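Local atomic coordinates of EmGH1 (PDB entry 5Z87), a protein that probably hydrolyses beta-glucosides, as expected of a family 3 glycoside hydrolase, and carries bound magnesium. Residues H87-V92 with I123-F128; G244-P249 with A539-F544; K436-G441 with V519-D524; R712-S717 with E765-A770. All blocks are in the same frame, centred on the assembly; numbering follows the deposited sequence.

Contact 1. Residues H87-V92 with I123-F128; sequences HGIGGV and IPAFVF
Ile89 and Ala125 touch where the two segments draw together, and one step earlier, at Ile123, a water spans the wider gap: it gives a proton to Ile123 O and takes one from Ile89 N, both at 2.9 Å, linking backbones still too far apart to bond directly. At Ala125 the methyl CB lies 3.6 Å from Ile89 CG2. That branch can reach Ala125 because CG1 takes the place anti to the backbone N (chi1 -163°), which leaves CG2 between the N and the carbonyl carbon. At Phe126 the segments become neighbouring parallel strands. Its N-H bonds to Gly90 O at 3.2 Å, and its O accepts Val92 N at 2.9 Å, so both backbone polar groups of Phe126 are used by the neighbouring strand. Gly91, paired with Phe126, has CA only 3.2 Å from Phe126 O in a CA-H...O contact; a side chain here would press on the Phe128 ring. Val127 pairs with Val92, their CG2 methyls 4.4 Å apart on one face of the sheet. Phe128 N then bonds to Val92 O at 2.9 Å, an almost straight bond (171° at the hydrogen), and the Phe128 ring stacks on Phe178. This is the first beta-alpha-beta unit of the TIM-barrel-like N-terminal domain: helix 101-116 connects strands 91-93 and 126-129 and packs on Val92 and Val127, while helix 366-382 covers Phe126 and its Lys380 NZ bonds to both Gly90 O and Pro124 O.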
loop_
_atom_site.group_PDB
_atom_site.type_symbol
_atom_site.label_atom_id
_atom_site.label_comp_id
_atom_site.label_asym_id
_atom_site.label_seq_id
_atom_site.Cartn_x
_atom_site.Cartn_y
_atom_site.Cartn_z
ATOM N N HIS A 87 5.307 28.614 37.657
ATOM C CA HIS A 87 4.164 29.330 37.103
ATOM C C HIS A 87 3.008 28.403 36.752
ATOM O O HIS A 87 2.129 28.782 35.974
ATOM C CB HIS A 87 4.589 30.125 35.875
ATOM C CG HIS A 87 5.925 30.775 36.031
ATOM N ND1 HIS A 87 6.147 31.805 36.922
ATOM C CD2 HIS A 87 7.116 30.524 35.437
ATOM C CE1 HIS A 87 7.415 32.171 36.856
ATOM N NE2 HIS A 87 8.027 31.405 35.969
ATOM N N GLY A 88 2.979 27.201 37.310
ATOM C CA GLY A 88 1.906 26.294 36.951
ATOM C C GLY A 88 2.279 25.418 35.771
ATOM O O GLY A 88 3.466 25.162 35.534
ATOM N N ILE A 89 1.281 24.959 35.017
ATOM C CA ILE A 89 1.500 23.911 34.031
ATOM C C ILE A 89 0.321 23.907 33.074
ATOM O O ILE A 89 -0.812 24.203 33.460
ATOM C CB ILE A 89 1.711 22.540 34.733
ATOM C CG1 ILE A 89 2.346 21.516 33.786
ATOM C CG2 ILE A 89 0.413 22.007 35.341
ATOM C CD1 ILE A 89 3.043 20.384 34.516
ATOM N N GLY A 90 0.595 23.597 31.810
ATOM C CA GLY A 90 -0.467 23.402 30.844
ATOM C C GLY A 90 -1.371 22.233 31.180
ATOM O O GLY A 90 -2.579 22.399 31.366
ATOM N N GLY A 91 -0.797 21.032 31.251
ATOM C CA GLY A 91 -1.577 19.860 31.588
ATOM C C GLY A 91 -0.696 18.785 32.181
ATOM O O GLY A 91 0.531 18.896 32.212
ATOM N N VAL A 92 -1.348 17.739 32.675
ATOM C CA VAL A 92 -0.674 16.496 33.013
ATOM C C VAL A 92 -1.446 15.377 32.338
ATOM O O VAL A 92 -2.637 15.497 32.035
ATOM C CB VAL A 92 -0.567 16.227 34.534
ATOM C CG1 VAL A 92 0.391 17.198 35.187
ATOM C CG2 VAL A 92 -1.945 16.246 35.199
ATOM N N ILE A 123 -4.452 29.331 37.693
ATOM C CA ILE A 123 -4.783 28.483 36.547
ATOM C C ILE A 123 -4.602 27.020 36.941
ATOM O O ILE A 123 -3.489 26.613 37.309
ATOM C CB ILE A 123 -3.928 28.843 35.321
ATOM C CG1 ILE A 123 -4.006 30.353 35.041
ATOM C CG2 ILE A 123 -4.352 27.998 34.090
ATOM C CD1 ILE A 123 -2.971 30.878 34.021
ATOM N N PRO A 124 -5.651 26.207 36.914
ATOM C CA PRO A 124 -5.481 24.770 37.155
ATOM C C PRO A 124 -4.916 24.076 35.917
ATOM O O PRO A 124 -4.869 24.631 34.818
ATOM C CB PRO A 124 -6.906 24.282 37.475
ATOM C CG PRO A 124 -7.782 25.539 37.478
ATOM C CD PRO A 124 -7.056 26.539 36.629
ATOM N N ALA A 125 -4.470 22.844 36.124
ATOM C CA ALA A 125 -4.002 22.006 35.028
ATOM C C ALA A 125 -5.169 21.350 34.296
ATOM O O ALA A 125 -6.200 21.030 34.894
ATOM C CB ALA A 125 -3.058 20.929 35.560
ATOM N N PHE A 126 -5.017 21.175 32.979
ATOM C CA PHE A 126 -5.776 20.126 32.305
ATOM C C PHE A 126 -5.298 18.788 32.852
ATOM O O PHE A 126 -4.104 18.591 33.090
ATOM C CB PHE A 126 -5.585 20.171 30.780
ATOM C CG PHE A 126 -6.686 20.903 30.042
ATOM C CD1 PHE A 126 -8.019 20.568 30.229
ATOM C CD2 PHE A 126 -6.386 21.941 29.171
ATOM C CE1 PHE A 126 -9.031 21.256 29.555
ATOM C CE2 PHE A 126 -7.402 22.631 28.490
ATOM C CZ PHE A 126 -8.716 22.286 28.684
ATOM N N VAL A 127 -6.235 17.887 33.107
ATOM C CA VAL A 127 -5.928 16.545 33.585
ATOM C C VAL A 127 -6.412 15.605 32.490
ATOM O O VAL A 127 -7.619 15.362 32.364
ATOM C CB VAL A 127 -6.594 16.236 34.932
ATOM C CG1 VAL A 127 -6.276 14.807 35.381
ATOM C CG2 VAL A 127 -6.141 17.242 35.982
ATOM N N PHE A 128 -5.483 15.094 31.685
ATOM C CA PHE A 128 -5.829 14.340 30.481
ATOM C C PHE A 128 -5.810 12.848 30.787
ATOM O O PHE A 128 -4.823 12.334 31.327
ATOM C CB PHE A 128 -4.857 14.646 29.334
ATOM C CG PHE A 128 -5.017 16.014 28.733
ATOM C CD1 PHE A 128 -6.183 16.361 28.069
ATOM C CD2 PHE A 128 -3.987 16.945 28.807
ATOM C CE1 PHE A 128 -6.340 17.620 27.496
ATOM C CE2 PHE A 128 -4.126 18.196 28.228
ATOM C CZ PHE A 128 -5.324 18.541 27.584
HETATM O O HOH W 1 -1.439 26.045 35.327
#

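Contact 2. Residues G244-P249 with A539-F544; sequences GRNFAP and AREAYF
Phe247, Asn246 and Ala542 carry this meeting of two loops, one from the TIM-barrel-type N-terminal domain and one from the C-terminal domain of the family 3 fold. Asn246 and Phe247 are the central residues of a type II beta turn, which Ala248 N closes by bonding to Arg245 O. With CG anti to the backbone N (chi1 -157°), the Asn246 amide reaches across, and ND2 donates to Ala542 O at 2.8 Å. The acceptor lies nearly in the amide plane, whereas the donor stands 30° out of the carbonyl plane. A water takes a second proton from ND2 at 3.1 Å and donates to Glu541 OE2, while OD1 is held by Trp190, so the amide is fixed in its rotation. An alanine in place of Asn246 is likely to leave Ala542 O without this donor and to break the water link to Glu541, whose OE1 is bound by Tyr452. That water connects the turn to a residue lining the pocket that holds a dithiothreitol molecule. Nearer the backbone, Asn246 CB packs on Ala542 CB at 3.9 Å. The Phe247 ring stacks on His281 and meets Phe648 of the second subunit edge-to-face. It crosses the Phe544 side chain at about a right angle, CZ lying 4.0 Å from Phe544 CB, and Ala542 O sits at its edge, near the ring plane, 3.5 Å from Phe247 CE1.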
loop_
_atom_site.group_PDB
_atom_site.type_symbol
_atom_site.label_atom_id
_atom_site.label_comp_id
_atom_site.label_asym_id
_atom_site.label_seq_id
_atom_site.Cartn_x
_atom_site.Cartn_y
_atom_site.Cartn_z
ATOM N N GLY A 244 1.036 -1.686 7.192
ATOM C CA GLY A 244 0.339 -1.813 8.447
ATOM C C GLY A 244 1.239 -1.605 9.629
ATOM O O GLY A 244 0.929 -2.052 10.731
ATOM N N ARG A 245 2.368 -0.944 9.419
ATOM C CA ARG A 245 3.386 -0.796 10.435
ATOM C C ARG A 245 3.201 0.535 11.155
ATOM O O ARG A 245 3.096 1.590 10.511
ATOM C CB ARG A 245 4.766 -0.907 9.798
ATOM C CG ARG A 245 4.941 -2.232 9.054
ATOM C CD ARG A 245 6.388 -2.424 8.576
ATOM N NE ARG A 245 6.735 -1.563 7.443
ATOM C CZ ARG A 245 6.805 -1.975 6.173
ATOM N NH1 ARG A 245 6.525 -3.229 5.878
ATOM N NH2 ARG A 245 7.151 -1.133 5.196
ATOM N N ASN A 246 3.120 0.471 12.482
ATOM C CA ASN A 246 2.959 1.672 13.286
ATOM C C ASN A 246 4.133 2.612 13.050
ATOM O O ASN A 246 5.285 2.180 12.988
ATOM C CB ASN A 246 2.859 1.290 14.764
ATOM C CG ASN A 246 2.158 2.348 15.602
ATOM O OD1 ASN A 246 1.179 2.952 15.172
ATOM N ND2 ASN A 246 2.665 2.570 16.812
ATOM N N PHE A 247 3.832 3.900 12.882
ATOM C CA PHE A 247 4.749 5.013 12.629
ATOM C C PHE A 247 5.107 5.174 11.141
ATOM O O PHE A 247 5.700 6.188 10.787
ATOM C CB PHE A 247 6.076 4.927 13.413
ATOM C CG PHE A 247 5.953 5.210 14.883
ATOM C CD1 PHE A 247 5.663 4.180 15.784
ATOM C CD2 PHE A 247 6.187 6.493 15.378
ATOM C CE1 PHE A 247 5.569 4.426 17.148
ATOM C CE2 PHE A 247 6.094 6.761 16.736
ATOM C CZ PHE A 247 5.779 5.727 17.628
ATOM N N ALA A 248 4.793 4.213 10.263
ATOM C CA ALA A 248 5.301 4.258 8.895
ATOM C C ALA A 248 4.562 5.322 8.082
ATOM O O ALA A 248 3.419 5.669 8.383
ATOM C CB ALA A 248 5.174 2.888 8.214
ATOM N N PRO A 249 5.197 5.845 7.034
ATOM C CA PRO A 249 4.566 6.910 6.254
ATOM C C PRO A 249 3.263 6.452 5.641
ATOM O O PRO A 249 3.035 5.267 5.391
ATOM C CB PRO A 249 5.603 7.228 5.166
ATOM C CG PRO A 249 6.912 6.815 5.779
ATOM C CD PRO A 249 6.560 5.553 6.555
ATOM N N ALA A 539 -2.616 -8.078 18.731
ATOM C CA ALA A 539 -2.948 -6.763 18.191
ATOM C C ALA A 539 -2.691 -5.759 19.307
ATOM O O ALA A 539 -3.370 -5.785 20.341
ATOM C CB ALA A 539 -4.399 -6.690 17.711
ATOM N N ARG A 540 -1.691 -4.907 19.125
ATOM C CA ARG A 540 -1.451 -3.860 20.103
ATOM C C ARG A 540 -0.691 -2.729 19.432
ATOM O O ARG A 540 -0.162 -2.864 18.325
ATOM C CB ARG A 540 -0.686 -4.379 21.324
ATOM C CG ARG A 540 0.790 -4.643 21.079
ATOM C CD ARG A 540 1.524 -4.951 22.376
ATOM N NE ARG A 540 1.251 -3.971 23.431
ATOM C CZ ARG A 540 0.756 -4.282 24.628
ATOM N NH1 ARG A 540 0.481 -5.548 24.924
ATOM N NH2 ARG A 540 0.545 -3.332 25.531
ATOM N N GLU A 541 -0.662 -1.608 20.129
ATOM C CA GLU A 541 0.115 -0.453 19.721
ATOM C C GLU A 541 1.606 -0.769 19.834
ATOM O O GLU A 541 2.087 -1.124 20.912
ATOM C CB GLU A 541 -0.261 0.731 20.609
ATOM C CG GLU A 541 0.567 1.995 20.413
ATOM C CD GLU A 541 0.143 3.100 21.373
ATOM O OE1 GLU A 541 -0.720 2.854 22.244
ATOM O OE2 GLU A 541 0.678 4.214 21.256
ATOM N N ALA A 542 2.336 -0.651 18.728
ATOM C CA ALA A 542 3.787 -0.846 18.750
ATOM C C ALA A 542 4.439 0.435 19.256
ATOM O O ALA A 542 4.502 1.430 18.524
ATOM C CB ALA A 542 4.311 -1.208 17.359
ATOM N N TYR A 543 4.932 0.418 20.495
ATOM C CA TYR A 543 5.456 1.646 21.069
ATOM C C TYR A 543 6.802 2.018 20.450
ATOM O O TYR A 543 7.467 1.225 19.768
ATOM C CB TYR A 543 5.577 1.529 22.589
ATOM C CG TYR A 543 4.325 0.986 23.252
ATOM C CD1 TYR A 543 4.258 -0.335 23.678
ATOM C CD2 TYR A 543 3.203 1.792 23.442
ATOM C CE1 TYR A 543 3.111 -0.844 24.276
ATOM C CE2 TYR A 543 2.051 1.294 24.048
ATOM C CZ TYR A 543 2.014 -0.029 24.458
ATOM O OH TYR A 543 0.885 -0.549 25.053
ATOM N N PHE A 544 7.191 3.267 20.707
ATOM C CA PHE A 544 8.423 3.827 20.164
ATOM C C PHE A 544 9.662 3.103 20.699
ATOM O O PHE A 544 10.602 2.814 19.941
ATOM C CB PHE A 544 8.465 5.332 20.499
ATOM C CG PHE A 544 9.691 6.047 19.993
ATOM C CD1 PHE A 544 9.715 6.584 18.715
ATOM C CD2 PHE A 544 10.813 6.193 20.801
ATOM C CE1 PHE A 544 10.842 7.240 18.237
ATOM C CE2 PHE A 544 11.940 6.847 20.334
ATOM C CZ PHE A 544 11.956 7.374 19.044
HETATM O O HOH W 2 2.479 4.471 19.193
#

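Contact 3. Residues K436-G441 with V519-D524; sequences KMLVVG and VATAQD
Lys436 and Asp524 form a salt bridge in which NZ is modelled 2.3 Å from Asp524 OD1, a separation too short to be taken literally. The lysine runs extended from a CG anti to its backbone N (chi1 -166°) and bends only at its last torsion, chi4 -108°, which swings the ammonium group across to the carboxylate. NZ has a second acid, Glu478 OE1 of strand 476-480, so one lysine is shared by two carboxylates, which would be expected to favour its charged form. The lysine's aliphatic part stays close to the aspartate residue as well, with CB 3.9 Å from Asp524 O.

Strand 436-440 and helix 508-522 belong to the alpha/beta C-terminal domain, where the helix lies against a mixed, largely parallel sheet and leads directly into its next strand, 527-533. Leu438 supplies the apolar half of the seam: CD2 touches Ala522 CB at 3.6 Å, and CD1 lies 4.0 Å from Thr521 CG2, the leucine and threonine crossing at about a right angle. Thr521 keeps its methyl anti to the backbone N (chi1 -50° for OG1), which turns it to the leucine, while OG1 bonds to Glu517 O one helical turn back. On the strand, Leu438 makes backbone bonds with Val527 and Val529, and Lys436 N donates to Asp526 OD1. Gln523 O accepts a proton from Lys573 NZ.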
loop_
_atom_site.group_PDB
_atom_site.type_symbol
_atom_site.label_atom_id
_atom_site.label_comp_id
_atom_site.label_asym_id
_atom_site.label_seq_id
_atom_site.Cartn_x
_atom_site.Cartn_y
_atom_site.Cartn_z
ATOM N N LYS A 436 -24.783 -30.959 28.148
ATOM C CA LYS A 436 -23.415 -30.708 28.600
ATOM C C LYS A 436 -22.649 -29.961 27.515
ATOM O O LYS A 436 -22.340 -30.531 26.463
ATOM C CB LYS A 436 -22.707 -32.008 28.963
ATOM C CG LYS A 436 -21.429 -31.802 29.753
ATOM C CD LYS A 436 -20.732 -33.126 30.036
ATOM C CE LYS A 436 -19.644 -32.959 31.085
ATOM N NZ LYS A 436 -18.270 -33.066 30.509
ATOM N N MET A 437 -22.312 -28.700 27.785
ATOM C CA MET A 437 -21.628 -27.834 26.833
ATOM C C MET A 437 -20.166 -27.666 27.223
ATOM O O MET A 437 -19.863 -27.329 28.373
ATOM C CB MET A 437 -22.310 -26.469 26.765
ATOM C CG MET A 437 -21.468 -25.403 26.087
ATOM S SD MET A 437 -22.087 -23.736 26.356
ATOM C CE MET A 437 -23.721 -23.767 25.642
ATOM N N LEU A 438 -19.267 -27.911 26.270
ATOM C CA LEU A 438 -17.847 -27.621 26.440
ATOM C C LEU A 438 -17.559 -26.204 25.953
ATOM O O LEU A 438 -17.836 -25.879 24.793
ATOM C CB LEU A 438 -16.989 -28.613 25.662
ATOM C CG LEU A 438 -15.506 -28.239 25.552
ATOM C CD1 LEU A 438 -14.812 -28.335 26.908
ATOM C CD2 LEU A 438 -14.791 -29.089 24.521
ATOM N N VAL A 439 -17.020 -25.366 26.835
ATOM C CA VAL A 439 -16.544 -24.031 26.484
ATOM C C VAL A 439 -15.025 -24.094 26.453
ATOM O O VAL A 439 -14.392 -24.353 27.482
ATOM C CB VAL A 439 -17.043 -22.973 27.483
ATOM C CG1 VAL A 439 -16.543 -21.585 27.102
ATOM C CG2 VAL A 439 -18.563 -22.980 27.536
ATOM N N VAL A 440 -14.435 -23.872 25.274
ATOM C CA VAL A 440 -13.029 -24.179 25.031
ATOM C C VAL A 440 -12.393 -23.099 24.163
ATOM O O VAL A 440 -13.033 -22.539 23.266
ATOM C CB VAL A 440 -12.892 -25.566 24.365
ATOM C CG1 VAL A 440 -13.884 -25.677 23.227
ATOM C CG2 VAL A 440 -11.480 -25.798 23.848
ATOM N N GLY A 441 -11.109 -22.825 24.425
ATOM C CA GLY A 441 -10.331 -21.922 23.606
ATOM C C GLY A 441 -9.534 -20.901 24.399
ATOM O O GLY A 441 -9.798 -20.638 25.579
ATOM N N VAL A 519 -10.120 -32.480 23.165
ATOM C CA VAL A 519 -10.805 -33.517 22.394
ATOM C C VAL A 519 -11.427 -34.558 23.327
ATOM O O VAL A 519 -12.612 -34.897 23.209
ATOM C CB VAL A 519 -9.832 -34.167 21.395
ATOM C CG1 VAL A 519 -10.439 -35.447 20.825
ATOM C CG2 VAL A 519 -9.463 -33.189 20.275
ATOM N N ALA A 520 -10.636 -35.066 24.280
ATOM C CA ALA A 520 -11.145 -36.040 25.248
ATOM C C ALA A 520 -12.325 -35.484 26.036
ATOM O O ALA A 520 -13.386 -36.117 26.121
ATOM C CB ALA A 520 -10.025 -36.466 26.197
ATOM N N THR A 521 -12.160 -34.292 26.617
ATOM C CA THR A 521 -13.241 -33.664 27.374
ATOM C C THR A 521 -14.505 -33.489 26.536
ATOM O O THR A 521 -15.619 -33.488 27.076
ATOM C CB THR A 521 -12.761 -32.313 27.906
ATOM O OG1 THR A 521 -11.502 -32.487 28.570
ATOM C CG2 THR A 521 -13.771 -31.699 28.860
ATOM N N ALA A 522 -14.359 -33.339 25.222
ATOM C CA ALA A 522 -15.503 -33.044 24.365
ATOM C C ALA A 522 -16.375 -34.266 24.070
ATOM O O ALA A 522 -17.519 -34.094 23.624
ATOM C CB ALA A 522 -15.011 -32.420 23.052
ATOM N N GLN A 523 -15.875 -35.482 24.331
ATOM C CA GLN A 523 -16.576 -36.693 23.908
ATOM C C GLN A 523 -17.957 -36.799 24.542
ATOM O O GLN A 523 -18.902 -37.271 23.903
ATOM C CB GLN A 523 -15.740 -37.924 24.241
ATOM C CG GLN A 523 -14.346 -37.913 23.635
ATOM C CD GLN A 523 -14.354 -38.044 22.117
ATOM O OE1 GLN A 523 -15.389 -38.339 21.504
ATOM N NE2 GLN A 523 -13.194 -37.807 21.498
ATOM N N ASP A 524 -18.104 -36.354 25.786
ATOM C CA ASP A 524 -19.378 -36.434 26.490
ATOM C C ASP A 524 -20.218 -35.165 26.361
ATOM O O ASP A 524 -21.300 -35.090 26.955
ATOM C CB ASP A 524 -19.144 -36.766 27.971
ATOM C CG ASP A 524 -17.974 -36.001 28.566
ATOM O OD1 ASP A 524 -18.178 -34.879 29.075
ATOM O OD2 ASP A 524 -16.838 -36.522 28.508
#

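Contact 4. Residues R712-S717 with E765-A770; sequences RDSIAS and EIVIMA. With MG (magnesium ion), chain E.
Ser714 OG, anti to the carbonyl carbon (chi1 -65°), and Glu765, with CG anti to the backbone N (chi1 176°), bring hydroxyl and carboxylate together at the end of an antiparallel strand pair in the fibronectin type III-like domain. OG donates at 2.6 Å to Glu765 OE1, which receives the proton with its anti lone pair, the one away from the other carboxylate oxygen; OE2 has a weak, long ion pair with Arg781. With an alanine here the carboxylate is gone, and Ser714 OG would probably lose its acceptor and be set free to turn. Arg712 and Val767 form the hydrogen-bonded pair: each N donates to the other's O at 2.9 Å. Met769 lies on the sheet face that carries the Arg712 and Val767 side chains, its CE 3.8 Å from Arg712 CB. Asp713 and Ile766 form the non-hydrogen-bonded pair, and Ile766 CD1 packs obliquely against the Asp713 carboxylate, 3.7 Å from OD1. That same oxygen binds magnesium, and Arg720 forms a salt bridge with OD2, which also accepts a proton from a magnesium-bound water. Ile715 O and four waters complete six ligands. One of these waters takes a proton from Ile715 N and donates to Glu765 O at 2.6 Å, tying the neighbouring strand to the metal shell. The two protein ligands stand close together, Asp713 OD1 and Ile715 O being 2.9 Å apart, with the magnesium ion 2.0 Å from Asp713 OD1.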
loop_
_atom_site.group_PDB
_atom_site.type_symbol
_atom_site.label_atom_id
_atom_site.label_comp_id
_atom_site.label_asym_id
_atom_site.label_seq_id
_atom_site.Cartn_x
_atom_site.Cartn_y
_atom_site.Cartn_z
ATOM N N ARG A 712 -23.155 6.190 -6.137
ATOM C CA ARG A 712 -22.057 6.191 -7.096
ATOM C C ARG A 712 -22.231 7.401 -8.003
ATOM O O ARG A 712 -23.282 7.565 -8.629
ATOM C CB ARG A 712 -22.026 4.892 -7.916
ATOM C CG ARG A 712 -21.361 4.987 -9.301
ATOM C CD ARG A 712 -19.846 5.170 -9.228
ATOM N NE ARG A 712 -19.218 5.145 -10.556
ATOM C CZ ARG A 712 -17.960 5.500 -10.804
ATOM N NH1 ARG A 712 -17.479 5.446 -12.042
ATOM N NH2 ARG A 712 -17.179 5.897 -9.817
ATOM N N ASP A 713 -21.210 8.246 -8.064
ATOM C CA ASP A 713 -21.186 9.369 -8.994
ATOM C C ASP A 713 -20.610 8.821 -10.300
ATOM O O ASP A 713 -19.394 8.633 -10.423
ATOM C CB ASP A 713 -20.368 10.507 -8.402
ATOM C CG ASP A 713 -20.363 11.741 -9.264
ATOM O OD1 ASP A 713 -21.071 11.765 -10.301
ATOM O OD2 ASP A 713 -19.618 12.678 -8.906
ATOM N N SER A 714 -21.497 8.549 -11.269
ATOM C CA SER A 714 -21.124 7.783 -12.463
ATOM C C SER A 714 -19.972 8.433 -13.219
ATOM O O SER A 714 -19.034 7.746 -13.644
ATOM C CB SER A 714 -22.326 7.622 -13.395
ATOM O OG SER A 714 -23.337 6.841 -12.796
ATOM N N ILE A 715 -20.026 9.749 -13.401
ATOM C CA ILE A 715 -18.986 10.506 -14.091
ATOM C C ILE A 715 -18.588 11.663 -13.193
ATOM O O ILE A 715 -19.450 12.337 -12.622
ATOM C CB ILE A 715 -19.467 11.034 -15.460
ATOM C CG1 ILE A 715 -19.993 9.896 -16.342
ATOM C CG2 ILE A 715 -18.355 11.811 -16.146
ATOM C CD1 ILE A 715 -18.903 8.951 -16.857
ATOM N N ALA A 716 -17.290 11.908 -13.073
ATOM C CA ALA A 716 -16.839 12.958 -12.178
ATOM C C ALA A 716 -15.507 13.501 -12.679
ATOM O O ALA A 716 -14.763 12.811 -13.383
ATOM C CB ALA A 716 -16.734 12.430 -10.745
ATOM N N SER A 717 -15.213 14.753 -12.305
ATOM C CA SER A 717 -13.998 15.404 -12.792
ATOM C C SER A 717 -12.744 14.691 -12.295
ATOM O O SER A 717 -11.693 14.749 -12.953
ATOM C CB SER A 717 -13.985 16.885 -12.385
ATOM O OG SER A 717 -14.240 17.058 -10.991
ATOM N N GLU A 765 -25.358 11.882 -13.718
ATOM C CA GLU A 765 -26.095 10.797 -13.091
ATOM C C GLU A 765 -25.513 10.415 -11.735
ATOM O O GLU A 765 -24.293 10.364 -11.551
ATOM C CB GLU A 765 -26.089 9.580 -14.008
ATOM C CG GLU A 765 -26.745 8.356 -13.428
ATOM C CD GLU A 765 -26.535 7.132 -14.300
ATOM O OE1 GLU A 765 -25.424 6.540 -14.263
ATOM O OE2 GLU A 765 -27.486 6.785 -15.038
ATOM N N ILE A 766 -26.398 10.132 -10.788
ATOM C CA ILE A 766 -26.035 9.508 -9.524
ATOM C C ILE A 766 -26.824 8.217 -9.411
ATOM O O ILE A 766 -28.040 8.212 -9.634
ATOM C CB ILE A 766 -26.329 10.417 -8.320
ATOM C CG1 ILE A 766 -25.710 11.814 -8.513
ATOM C CG2 ILE A 766 -25.859 9.725 -7.039
ATOM C CD1 ILE A 766 -24.173 11.852 -8.365
ATOM N N VAL A 767 -26.129 7.125 -9.089
ATOM C CA VAL A 767 -26.765 5.853 -8.779
ATOM C C VAL A 767 -26.952 5.804 -7.272
ATOM O O VAL A 767 -26.006 6.050 -6.519
ATOM C CB VAL A 767 -25.916 4.665 -9.271
ATOM C CG1 VAL A 767 -26.669 3.338 -9.072
ATOM C CG2 VAL A 767 -25.543 4.838 -10.730
ATOM N N ILE A 768 -28.175 5.529 -6.829
ATOM C CA ILE A 768 -28.497 5.422 -5.410
ATOM C C ILE A 768 -28.790 3.960 -5.118
ATOM O O ILE A 768 -29.592 3.337 -5.819
ATOM C CB ILE A 768 -29.689 6.321 -5.028
ATOM C CG1 ILE A 768 -29.313 7.796 -5.163
ATOM C CG2 ILE A 768 -30.139 6.031 -3.613
ATOM C CD1 ILE A 768 -30.496 8.718 -5.084
ATOM N N MET A 769 -28.123 3.409 -4.108
ATOM C CA MET A 769 -28.193 1.986 -3.808
ATOM C C MET A 769 -28.600 1.773 -2.357
ATOM O O MET A 769 -28.260 2.569 -1.479
ATOM C CB MET A 769 -26.854 1.299 -4.077
ATOM C CG MET A 769 -26.411 1.359 -5.540
ATOM S SD MET A 769 -24.624 1.167 -5.699
ATOM C CE MET A 769 -24.109 2.850 -5.431
ATOM N N ALA A 770 -29.340 0.689 -2.113
ATOM C CA ALA A 770 -29.783 0.368 -0.762
ATOM C C ALA A 770 -29.900 -1.140 -0.597
ATOM O O ALA A 770 -30.216 -1.864 -1.543
ATOM C CB ALA A 770 -31.119 1.049 -0.435
HETATM MG MG MG E . -21.209 13.062 -11.817
HETATM O O HOH W 3 -19.996 14.413 -10.674
HETATM O O HOH W 4 -22.340 11.568 -12.788
HETATM O O HOH W 5 -20.942 14.313 -13.445
HETATM O O HOH W 6 -22.901 14.180 -10.985
#

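Contact 1 is wholly buried, and contact 3 is mostly buried, with its aspartate at the surface; contacts 2 and 4 are only partly buried and both also touch the second subunit. Backbone pairing dominates contacts 1 and 4, but in the first the strands are parallel and in the second antiparallel, where a metal shell is added at the strand end. Contact 3 sets a strand against a helix by apolar packing, with a salt bridge from the loop that follows the helix. Contact 2 involves no regular structure and relies on an amide and aromatic rings; it bridges the N- and C-terminal domains, whereas each of the others stays within one. Along the chain, contact 3 is nested inside the loop closed by contact 2.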